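Local coordinates for RahU protein (Pseudomonas aeruginosa PAO1, PDB 6ZC2) that belongs to the aegerolysin family and interacts with the membrane sphingolipid ceramide phosphorylethanolamine, consistent with a role in recognising lipid membranes, at residues A[29-34]-A[63-68]. Numbering follows the deposited sequence.
Sequences WGKFYR and CGRENA. With EDO (1,2-ethanediol), chain C; EDO (1,2-ethanediol), chain K.
Lys31 and Cys63 form an antiparallel hydrogen-bonded pair at the end of strand 58-63, where that strand of the aegerolysin beta-sandwich gives way to a loop; the pair illustrates how side chains continue a contact that the backbone begins. Lys31 N donates to Cys63 O at 2.9 Å, and Cys63 N returns a bond to Lys31 O at 3.1 Å. Beside the pair, Gly30 CA lies 3.2 Å from Cys63 O; a side chain here would point into that oxygen, and phi of 99° would press it against the preceding carbonyl. On the face carrying Lys31 and Cys63, the thiol meets the Tyr33 ring obliquely, SG 3.7 Å from Tyr33 CD1, a sulfur-aromatic contact. Arg65 bends at chi2 (-146°) and sets one guanidinium face against Lys31 CB, which lies toward the group's rim, while its NH2 comes within 3.6 Å of Lys31 CD. The cationic ends stay apart, Lys31 NZ 5.0 Å from Arg65 NH2: Arg65 NH1 forms a salt bridge with Glu41, whereas Lys31 NZ bonds to Tyr3 OH and to a water that also accepts from Glu66 N. Beyond the pair, Arg65 to Ala68 make a type II turn toward strand 72-80, and strand 29-34 runs between strands 41-42 and 58-63, with Phe32 packed against strand 19-27 of the other sheet.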
loop_
_atom_site.group_PDB
_atom_site.type_symbol
_atom_site.label_atom_id
_atom_site.label_comp_id
_atom_site.label_asym_id
_atom_site.label_seq_id
_atom_site.Cartn_x
_atom_site.Cartn_y
_atom_site.Cartn_z
ATOM N N TRP A 29 -9.464 -9.264 1.562
ATOM C CA TRP A 29 -10.509 -8.763 2.445
ATOM C C TRP A 29 -10.508 -7.243 2.382
ATOM O O TRP A 29 -9.441 -6.631 2.303
ATOM C CB TRP A 29 -10.239 -9.185 3.894
ATOM C CG TRP A 29 -10.319 -10.660 4.095
ATOM C CD1 TRP A 29 -9.284 -11.556 4.101
ATOM C CD2 TRP A 29 -11.509 -11.422 4.301
ATOM N NE1 TRP A 29 -9.761 -12.827 4.308
ATOM C CE2 TRP A 29 -11.125 -12.773 4.434
ATOM C CE3 TRP A 29 -12.864 -11.092 4.394
ATOM C CZ2 TRP A 29 -12.050 -13.792 4.652
ATOM C CZ3 TRP A 29 -13.779 -12.105 4.611
ATOM C CH2 TRP A 29 -13.368 -13.438 4.737
ATOM N N GLY A 30 -11.695 -6.643 2.431
ATOM C CA GLY A 30 -11.817 -5.199 2.522
ATOM C C GLY A 30 -12.099 -4.531 1.189
ATOM O O GLY A 30 -12.497 -5.162 0.207
ATOM N N LYS A 31 -11.897 -3.212 1.171
ATOM C CA LYS A 31 -12.098 -2.394 -0.016
ATOM C C LYS A 31 -11.011 -1.327 -0.080
ATOM O O LYS A 31 -10.376 -1.007 0.929
ATOM C CB LYS A 31 -13.480 -1.737 -0.013
ATOM C CG LYS A 31 -13.658 -0.668 1.002
ATOM C CD LYS A 31 -15.105 -0.252 0.978
ATOM C CE LYS A 31 -15.318 0.945 1.845
ATOM N NZ LYS A 31 -16.728 1.450 1.820
ATOM N N PHE A 32 -10.812 -0.762 -1.271
ATOM C CA PHE A 32 -9.990 0.432 -1.420
ATOM C C PHE A 32 -10.902 1.655 -1.323
ATOM O O PHE A 32 -12.076 1.604 -1.703
ATOM C CB PHE A 32 -9.274 0.442 -2.776
ATOM C CG PHE A 32 -8.136 -0.542 -2.888
ATOM C CD1 PHE A 32 -6.975 -0.379 -2.142
ATOM C CD2 PHE A 32 -8.215 -1.616 -3.771
ATOM C CE1 PHE A 32 -5.918 -1.277 -2.268
ATOM C CE2 PHE A 32 -7.158 -2.516 -3.902
ATOM C CZ PHE A 32 -6.011 -2.347 -3.150
ATOM N N TYR A 33 -10.357 2.765 -0.814
ATOM C CA TYR A 33 -11.132 3.991 -0.697
ATOM C C TYR A 33 -10.261 5.207 -0.986
ATOM O O TYR A 33 -9.035 5.157 -0.892
ATOM C CB TYR A 33 -11.818 4.109 0.663
ATOM C CG TYR A 33 -10.934 4.324 1.873
ATOM C CD1 TYR A 33 -10.368 3.249 2.550
ATOM C CD2 TYR A 33 -10.727 5.600 2.386
ATOM C CE1 TYR A 33 -9.605 3.445 3.701
ATOM C CE2 TYR A 33 -9.974 5.807 3.540
ATOM C CZ TYR A 33 -9.417 4.725 4.192
ATOM O OH TYR A 33 -8.679 4.906 5.344
ATOM N N ARG A 34 -10.921 6.315 -1.325
ATOM C CA ARG A 34 -10.236 7.571 -1.628
ATOM C C ARG A 34 -9.904 8.259 -0.309
ATOM O O ARG A 34 -10.771 8.882 0.312
ATOM C CB ARG A 34 -11.112 8.447 -2.519
ATOM C CG ARG A 34 -10.385 9.632 -3.127
ATOM C CD ARG A 34 -11.345 10.619 -3.795
ATOM N NE ARG A 34 -12.184 9.987 -4.811
ATOM C CZ ARG A 34 -11.819 9.801 -6.077
ATOM N NH1 ARG A 34 -10.623 10.198 -6.491
ATOM N NH2 ARG A 34 -12.649 9.218 -6.931
ATOM N N CYS A 63 -9.695 -0.351 3.834
ATOM C CA CYS A 63 -10.301 -0.613 5.133
ATOM C C CYS A 63 -11.201 -1.836 5.030
ATOM O O CYS A 63 -11.535 -2.300 3.934
ATOM C CB CYS A 63 -11.074 0.601 5.672
ATOM S SG CYS A 63 -12.515 1.090 4.681
ATOM N N GLY A 64 -11.590 -2.367 6.186
ATOM C CA GLY A 64 -12.576 -3.424 6.197
ATOM C C GLY A 64 -13.926 -2.936 5.708
ATOM O O GLY A 64 -14.247 -1.745 5.760
ATOM N N ARG A 65 -14.734 -3.868 5.211
ATOM C CA ARG A 65 -16.074 -3.490 4.782
ATOM C C ARG A 65 -16.909 -3.079 5.991
ATOM O O ARG A 65 -16.704 -3.558 7.111
ATOM C CB ARG A 65 -16.729 -4.612 3.970
ATOM C CG ARG A 65 -16.004 -4.861 2.639
ATOM C CD ARG A 65 -16.935 -5.267 1.491
ATOM N NE ARG A 65 -16.268 -5.221 0.186
ATOM C CZ ARG A 65 -16.281 -4.168 -0.632
ATOM N NH1 ARG A 65 -15.645 -4.219 -1.795
ATOM N NH2 ARG A 65 -16.927 -3.061 -0.287
ATOM N N GLU A 66 -17.841 -2.156 5.763
ATOM C CA GLU A 66 -18.528 -1.512 6.875
ATOM C C GLU A 66 -19.297 -2.536 7.705
ATOM O O GLU A 66 -20.021 -3.378 7.166
ATOM C CB GLU A 66 -19.475 -0.431 6.358
ATOM C CG GLU A 66 -19.926 0.477 7.477
ATOM C CD GLU A 66 -20.634 1.740 7.019
ATOM O OE1 GLU A 66 -21.204 1.752 5.907
ATOM O OE2 GLU A 66 -20.632 2.723 7.795
ATOM N N ASN A 67 -19.120 -2.471 9.027
ATOM C CA ASN A 67 -19.788 -3.336 9.997
ATOM C C ASN A 67 -19.458 -4.819 9.837
ATOM O O ASN A 67 -20.136 -5.664 10.432
ATOM C CB ASN A 67 -21.303 -3.104 10.033
ATOM C CG ASN A 67 -21.650 -1.757 10.609
ATOM O OD1 ASN A 67 -21.129 -1.375 11.656
ATOM N ND2 ASN A 67 -22.515 -1.018 9.927
ATOM N N ALA A 68 -18.435 -5.165 9.063
ATOM C CA ALA A 68 -18.054 -6.558 8.881
ATOM C C ALA A 68 -17.066 -6.989 9.961
ATOM O O ALA A 68 -16.232 -6.203 10.418
ATOM C CB ALA A 68 -17.429 -6.761 7.500
HETATM C C1 EDO C . -6.617 5.392 -4.428
HETATM O O1 EDO C . -7.527 6.466 -4.147
HETATM C C2 EDO C . -6.973 4.210 -3.542
HETATM O O2 EDO C . -6.770 4.548 -2.169
HETATM C C1 EDO K . -8.806 8.224 8.749
HETATM O O1 EDO K . -8.874 9.517 8.135
HETATM C C2 EDO K . -8.669 7.123 7.703
HETATM O O2 EDO K . -9.550 7.338 6.592
HETATM O O HOH W 1 -18.199 -0.982 2.854
#